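Local coordinates for protein ATP grasp ligase (Microcystis aeruginosa MRC, PDB 5IG9) that is an ATP-grasp ligase of the MvdD family, encoded by mdnC, whose activity may resemble that of ribosomal S6-glutamic acid ligases, at residues F111-A122 against K271-A279. Numbering follows the deposited sequence.
Sequences FHLDPIAKVDHA and KYFGLNYGA
Ala122 and the Phe273 ring meet at the apolar centre, where helix 116-122 lies over the end of helix 260-273. The methyl group CB of Ala122 points at the ring in an off-centre CH-pi contact, 4.2 Å from the Phe273 ring centroid. Phe273 CG stands anti to its own carbonyl carbon (chi1 -71°), which brings the ring against Ala122 CA and CB and beside His121, whose imidazole plane is inclined to it at 59°. Leu275 extends this core with two methyls: CD1 packs on Ala122 CB at 4.0 Å, while CD2 lies against Lys118 CB and Asp114 CG. Just after helix 260-273, Gly274, with positive phi, is the C-prime residue of a Schellman motif, and the aliphatic part of Lys118, bent at chi2, runs over that turn. Farther out, Leu113 CD1 packs against Asn276 CB at 3.5 Å, and helix 313-323 covers both residues through Ile317, Ile320 and Leu321. At the polar edge, the Asp114 carboxylate spans two successive backbone amides, one just before strand 277-284 and one at its first residue. Its OD1 accepts Asn276 N at 2.7 Å on the syn side, from somewhat out of the carboxylate plane and nearly straight at 167°, whereas OD2 takes a weak bond from Tyr277 N at 3.1 Å. Replacing Asp114, an alanine here is likely to leave both N-H groups without these acceptors and open a gap beside Leu275 CD2. The buried carboxylate, probably stabilised by those backbone N-H groups, thus ties the parallel sheet of the pre-ATP-grasp domain to the antiparallel sheet containing strand 277-284.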
ATOM      1  N   PHE A 111      18.735   1.580  -9.323  1.00 42.70           N
ATOM      2  CA  PHE A 111      18.642   2.179  -8.000  1.00 43.58           C
ATOM      3  C   PHE A 111      17.313   2.908  -7.838  1.00 46.42           C
ATOM      4  O   PHE A 111      16.936   3.724  -8.686  1.00 43.92           O
ATOM      5  CB  PHE A 111      19.810   3.137  -7.765  1.00 41.90           C
ATOM      6  CG  PHE A 111      19.787   3.794  -6.420  1.00 41.23           C
ATOM      7  CD1 PHE A 111      20.122   3.081  -5.280  1.00 41.88           C
ATOM      8  CD2 PHE A 111      19.434   5.125  -6.293  1.00 45.14           C
ATOM      9  CE1 PHE A 111      20.100   3.685  -4.036  1.00 44.85           C
ATOM     10  CE2 PHE A 111      19.414   5.738  -5.054  1.00 48.28           C
ATOM     11  CZ  PHE A 111      19.745   5.015  -3.923  1.00 47.83           C
ATOM     12  N   HIS A 112      16.609   2.618  -6.746  1.00 43.01           N
ATOM     13  CA  HIS A 112      15.325   3.235  -6.449  1.00 45.00           C
ATOM     14  C   HIS A 112      15.446   4.146  -5.233  1.00 44.79           C
ATOM     15  O   HIS A 112      16.091   3.793  -4.240  1.00 43.14           O
ATOM     16  CB  HIS A 112      14.249   2.179  -6.199  1.00 45.46           C
ATOM     17  CG  HIS A 112      13.847   1.421  -7.425  1.00 44.02           C
ATOM     18  ND1 HIS A 112      12.694   1.698  -8.126  1.00 45.94           N
ATOM     19  CD2 HIS A 112      14.443   0.394  -8.074  1.00 46.01           C
ATOM     20  CE1 HIS A 112      12.597   0.875  -9.154  1.00 42.69           C
ATOM     21  NE2 HIS A 112      13.645   0.072  -9.146  1.00 44.75           N
ATOM     22  N   LEU A 113      14.815   5.315  -5.314  1.00 41.50           N
ATOM     23  CA  LEU A 113      14.791   6.260  -4.204  1.00 40.29           C
ATOM     24  C   LEU A 113      13.372   6.764  -3.948  1.00 40.07           C
ATOM     25  O   LEU A 113      12.984   7.815  -4.459  1.00 37.07           O
ATOM     26  CB  LEU A 113      15.721   7.444  -4.481  1.00 40.97           C
ATOM     27  CG  LEU A 113      15.925   8.466  -3.361  1.00 41.26           C
ATOM     28  CD1 LEU A 113      16.969   7.976  -2.372  1.00 40.97           C
ATOM     29  CD2 LEU A 113      16.302   9.822  -3.928  1.00 40.97           C
ATOM     30  N   ASP A 114      12.590   6.014  -3.171  1.00 42.85           N
ATOM     31  CA  ASP A 114      13.003   4.732  -2.611  1.00 42.37           C
ATOM     32  C   ASP A 114      12.160   3.607  -3.206  1.00 39.82           C
ATOM     33  O   ASP A 114      11.154   3.878  -3.861  1.00 40.62           O
ATOM     34  CB  ASP A 114      12.871   4.750  -1.086  1.00 43.88           C
ATOM     35  CG  ASP A 114      13.976   5.540  -0.418  1.00 45.50           C
ATOM     36  OD1 ASP A 114      15.135   5.075  -0.447  1.00 48.89           O
ATOM     37  OD2 ASP A 114      13.683   6.619   0.141  1.00 52.26           O
ATOM     38  N   PRO A 115      12.566   2.352  -3.003  1.00 40.07           N
ATOM     39  CA  PRO A 115      11.740   1.237  -3.478  1.00 40.90           C
ATOM     40  C   PRO A 115      10.340   1.276  -2.889  1.00 40.69           C
ATOM     41  O   PRO A 115      10.126   1.710  -1.756  1.00 43.51           O
ATOM     42  CB  PRO A 115      12.510   0.001  -3.006  1.00 41.15           C
ATOM     43  CG  PRO A 115      13.919   0.449  -2.961  1.00 41.06           C
ATOM     44  CD  PRO A 115      13.881   1.886  -2.523  1.00 41.23           C
ATOM     45  N   ILE A 116       9.377   0.805  -3.682  1.00 41.76           N
ATOM     46  CA  ILE A 116       7.983   0.831  -3.253  1.00 44.57           C
ATOM     47  C   ILE A 116       7.786  -0.009  -1.999  1.00 44.85           C
ATOM     48  O   ILE A 116       7.071   0.393  -1.072  1.00 42.64           O
ATOM     49  CB  ILE A 116       7.063   0.370  -4.397  1.00 44.18           C
ATOM     50  CG1 ILE A 116       7.079   1.393  -5.530  1.00 47.25           C
ATOM     51  CG2 ILE A 116       5.652   0.161  -3.893  1.00 45.67           C
ATOM     52  CD1 ILE A 116       6.087   1.096  -6.625  1.00 51.13           C
ATOM     53  N   ALA A 117       8.417  -1.184  -1.942  1.00 44.73           N
ATOM     54  CA  ALA A 117       8.220  -2.057  -0.790  1.00 40.60           C
ATOM     55  C   ALA A 117       8.730  -1.414   0.493  1.00 42.41           C
ATOM     56  O   ALA A 117       8.193  -1.676   1.576  1.00 45.85           O
ATOM     57  CB  ALA A 117       8.901  -3.405  -1.025  1.00 39.19           C
ATOM     58  N   LYS A 118       9.748  -0.558   0.390  1.00 40.94           N
ATOM     59  CA  LYS A 118      10.259   0.138   1.562  1.00 42.42           C
ATOM     60  C   LYS A 118       9.354   1.299   1.957  1.00 42.47           C
ATOM     61  O   LYS A 118       9.094   1.505   3.149  1.00 43.48           O
ATOM     62  CB  LYS A 118      11.679   0.633   1.294  1.00 42.92           C
ATOM     63  CG  LYS A 118      12.607  -0.450   0.775  1.00 44.11           C
ATOM     64  CD  LYS A 118      12.604  -1.666   1.691  1.00 46.18           C
ATOM     65  CE  LYS A 118      13.581  -2.721   1.202  1.00 50.80           C
ATOM     66  NZ  LYS A 118      13.664  -3.900   2.111  1.00 52.77           N
ATOM     67  N   VAL A 119       8.874   2.070   0.977  1.00 42.50           N
ATOM     68  CA  VAL A 119       7.969   3.175   1.283  1.00 39.46           C
ATOM     69  C   VAL A 119       6.663   2.647   1.857  1.00 39.86           C
ATOM     70  O   VAL A 119       6.128   3.196   2.828  1.00 39.10           O
ATOM     71  CB  VAL A 119       7.735   4.036   0.028  1.00 40.13           C
ATOM     72  CG1 VAL A 119       6.718   5.135   0.312  1.00 39.35           C
ATOM     73  CG2 VAL A 119       9.046   4.633  -0.451  1.00 40.25           C
ATOM     74  N   ASP A 120       6.142   1.558   1.284  1.00 40.67           N
ATOM     75  CA  ASP A 120       4.908   0.965   1.791  1.00 39.85           C
ATOM     76  C   ASP A 120       5.061   0.497   3.233  1.00 43.28           C
ATOM     77  O   ASP A 120       4.148   0.664   4.051  1.00 40.01           O
ATOM     78  CB  ASP A 120       4.480  -0.197   0.897  1.00 39.83           C
ATOM     79  CG  ASP A 120       3.795   0.269  -0.367  1.00 43.85           C
ATOM     80  OD1 ASP A 120       3.343   1.432  -0.390  1.00 48.82           O
ATOM     81  OD2 ASP A 120       3.697  -0.520  -1.331  1.00 49.44           O
ATOM     82  N   HIS A 121       6.212  -0.090   3.565  1.00 42.19           N
ATOM     83  CA  HIS A 121       6.439  -0.604   4.910  1.00 40.88           C
ATOM     84  C   HIS A 121       6.735   0.507   5.907  1.00 44.21           C
ATOM     85  O   HIS A 121       6.446   0.359   7.100  1.00 44.89           O
ATOM     86  CB  HIS A 121       7.588  -1.610   4.903  1.00 42.03           C
ATOM     87  CG  HIS A 121       7.716  -2.378   6.180  1.00 42.60           C
ATOM     88  ND1 HIS A 121       8.864  -2.376   6.942  1.00 43.54           N
ATOM     89  CD2 HIS A 121       6.832  -3.169   6.834  1.00 44.73           C
ATOM     90  CE1 HIS A 121       8.683  -3.138   8.007  1.00 44.10           C
ATOM     91  NE2 HIS A 121       7.459  -3.631   7.965  1.00 44.34           N
ATOM     92  N   ALA A 122       7.323   1.609   5.449  1.00 48.12           N
ATOM     93  CA  ALA A 122       7.567   2.741   6.330  1.00 44.57           C
ATOM     94  C   ALA A 122       6.346   3.635   6.492  1.00 44.54           C
ATOM     95  O   ALA A 122       6.377   4.545   7.326  1.00 41.65           O
ATOM     96  CB  ALA A 122       8.748   3.564   5.813  1.00 44.55           C
ATOM     97  N   LYS A 271      17.889   2.819   8.167  1.00 48.68           N
ATOM     98  CA  LYS A 271      18.419   1.525   7.748  1.00 47.51           C
ATOM     99  C   LYS A 271      17.422   0.401   8.003  1.00 45.79           C
ATOM    100  O   LYS A 271      17.349  -0.559   7.228  1.00 44.14           O
ATOM    101  CB  LYS A 271      19.740   1.244   8.461  1.00 51.87           C
ATOM    102  CG  LYS A 271      20.444  -0.006   7.967  1.00 60.22           C
ATOM    103  CD  LYS A 271      21.780  -0.227   8.658  1.00 68.77           C
ATOM    104  CE  LYS A 271      21.594  -0.577  10.126  1.00 75.75           C
ATOM    105  NZ  LYS A 271      22.799  -1.250  10.688  1.00 79.94           N
ATOM    106  N   TYR A 272      16.645   0.497   9.085  1.00 42.36           N
ATOM    107  CA  TYR A 272      15.654  -0.537   9.364  1.00 42.32           C
ATOM    108  C   TYR A 272      14.614  -0.606   8.253  1.00 43.46           C
ATOM    109  O   TYR A 272      14.294  -1.689   7.750  1.00 43.33           O
ATOM    110  CB  TYR A 272      14.982  -0.287  10.715  1.00 43.84           C
ATOM    111  CG  TYR A 272      13.815  -1.216  10.965  1.00 45.77           C
ATOM    112  CD1 TYR A 272      14.016  -2.497  11.459  1.00 45.71           C
ATOM    113  CD2 TYR A 272      12.512  -0.817  10.685  1.00 47.47           C
ATOM    114  CE1 TYR A 272      12.952  -3.353  11.678  1.00 45.24           C
ATOM    115  CE2 TYR A 272      11.447  -1.666  10.896  1.00 45.59           C
ATOM    116  CZ  TYR A 272      11.669  -2.930  11.392  1.00 44.31           C
ATOM    117  OH  TYR A 272      10.599  -3.771  11.604  1.00 47.92           O
ATOM    118  N   PHE A 273      14.075   0.545   7.856  1.00 46.63           N
ATOM    119  CA  PHE A 273      13.058   0.580   6.815  1.00 45.01           C
ATOM    120  C   PHE A 273      13.637   0.485   5.409  1.00 46.22           C
ATOM    121  O   PHE A 273      12.870   0.308   4.458  1.00 54.16           O
ATOM    122  CB  PHE A 273      12.215   1.854   6.943  1.00 43.80           C
ATOM    123  CG  PHE A 273      11.302   1.852   8.133  1.00 43.22           C
ATOM    124  CD1 PHE A 273      10.220   0.989   8.188  1.00 42.61           C
ATOM    125  CD2 PHE A 273      11.524   2.708   9.198  1.00 44.16           C
ATOM    126  CE1 PHE A 273       9.378   0.981   9.282  1.00 41.71           C
ATOM    127  CE2 PHE A 273      10.684   2.705  10.295  1.00 42.18           C
ATOM    128  CZ  PHE A 273       9.612   1.840  10.335  1.00 41.51           C
ATOM    129  N   GLY A 274      14.957   0.589   5.261  1.00 48.77           N
ATOM    130  CA  GLY A 274      15.586   0.511   3.956  1.00 48.76           C
ATOM    131  C   GLY A 274      15.484   1.767   3.123  1.00 50.63           C
ATOM    132  O   GLY A 274      15.442   1.683   1.890  1.00 51.03           O
ATOM    133  N   LEU A 275      15.448   2.934   3.752  1.00 45.33           N
ATOM    134  CA  LEU A 275      15.253   4.185   3.039  1.00 45.01           C
ATOM    135  C   LEU A 275      16.575   4.908   2.831  1.00 41.63           C
ATOM    136  O   LEU A 275      17.475   4.858   3.673  1.00 47.27           O
ATOM    137  CB  LEU A 275      14.284   5.096   3.794  1.00 46.45           C
ATOM    138  CG  LEU A 275      12.853   4.582   3.956  1.00 48.72           C
ATOM    139  CD1 LEU A 275      11.991   5.613   4.665  1.00 49.03           C
ATOM    140  CD2 LEU A 275      12.254   4.213   2.609  1.00 48.16           C
ATOM    141  N   ASN A 276      16.684   5.583   1.685  1.00 44.43           N
ATOM    142  CA  ASN A 276      17.767   6.525   1.443  1.00 44.16           C
ATOM    143  C   ASN A 276      17.274   7.962   1.326  1.00 44.90           C
ATOM    144  O   ASN A 276      18.082   8.859   1.059  1.00 41.70           O
ATOM    145  CB  ASN A 276      18.556   6.131   0.186  1.00 43.52           C
ATOM    146  CG  ASN A 276      19.536   4.997   0.444  1.00 43.62           C
ATOM    147  OD1 ASN A 276      20.419   5.104   1.297  1.00 42.59           O
ATOM    148  ND2 ASN A 276      19.377   3.901  -0.289  1.00 42.96           N
ATOM    149  N   TYR A 277      15.978   8.205   1.511  1.00 41.97           N
ATOM    150  CA  TYR A 277      15.438   9.547   1.674  1.00 39.89           C
ATOM    151  C   TYR A 277      14.356   9.507   2.739  1.00 39.34           C
ATOM    152  O   TYR A 277      13.635   8.515   2.872  1.00 39.58           O
ATOM    153  CB  TYR A 277      14.859  10.118   0.370  1.00 39.78           C
ATOM    154  CG  TYR A 277      14.145  11.441   0.563  1.00 41.38           C
ATOM    155  CD1 TYR A 277      14.847  12.641   0.539  1.00 41.27           C
ATOM    156  CD2 TYR A 277      12.773  11.491   0.787  1.00 40.26           C
ATOM    157  CE1 TYR A 277      14.201  13.850   0.725  1.00 43.09           C
ATOM    158  CE2 TYR A 277      12.120  12.696   0.974  1.00 39.36           C
ATOM    159  CZ  TYR A 277      12.839  13.871   0.942  1.00 40.74           C
ATOM    160  OH  TYR A 277      12.196  15.073   1.125  1.00 40.00           O
ATOM    161  N   GLY A 278      14.249  10.593   3.500  1.00 38.50           N
ATOM    162  CA  GLY A 278      13.224  10.688   4.522  1.00 38.24           C
ATOM    163  C   GLY A 278      13.098  12.067   5.132  1.00 39.02           C
ATOM    164  O   GLY A 278      14.106  12.718   5.418  1.00 40.14           O
ATOM    165  N   ALA A 279      11.868  12.527   5.330  1.00 39.88           N
ATOM    166  CA  ALA A 279      11.607  13.778   6.032  1.00 41.45           C
ATOM    167  C   ALA A 279      11.103  13.436   7.428  1.00 41.88           C
ATOM    168  O   ALA A 279      10.010  12.881   7.582  1.00 41.48           O
ATOM    169  CB  ALA A 279      10.601  14.641   5.274  1.00 43.48           C
TER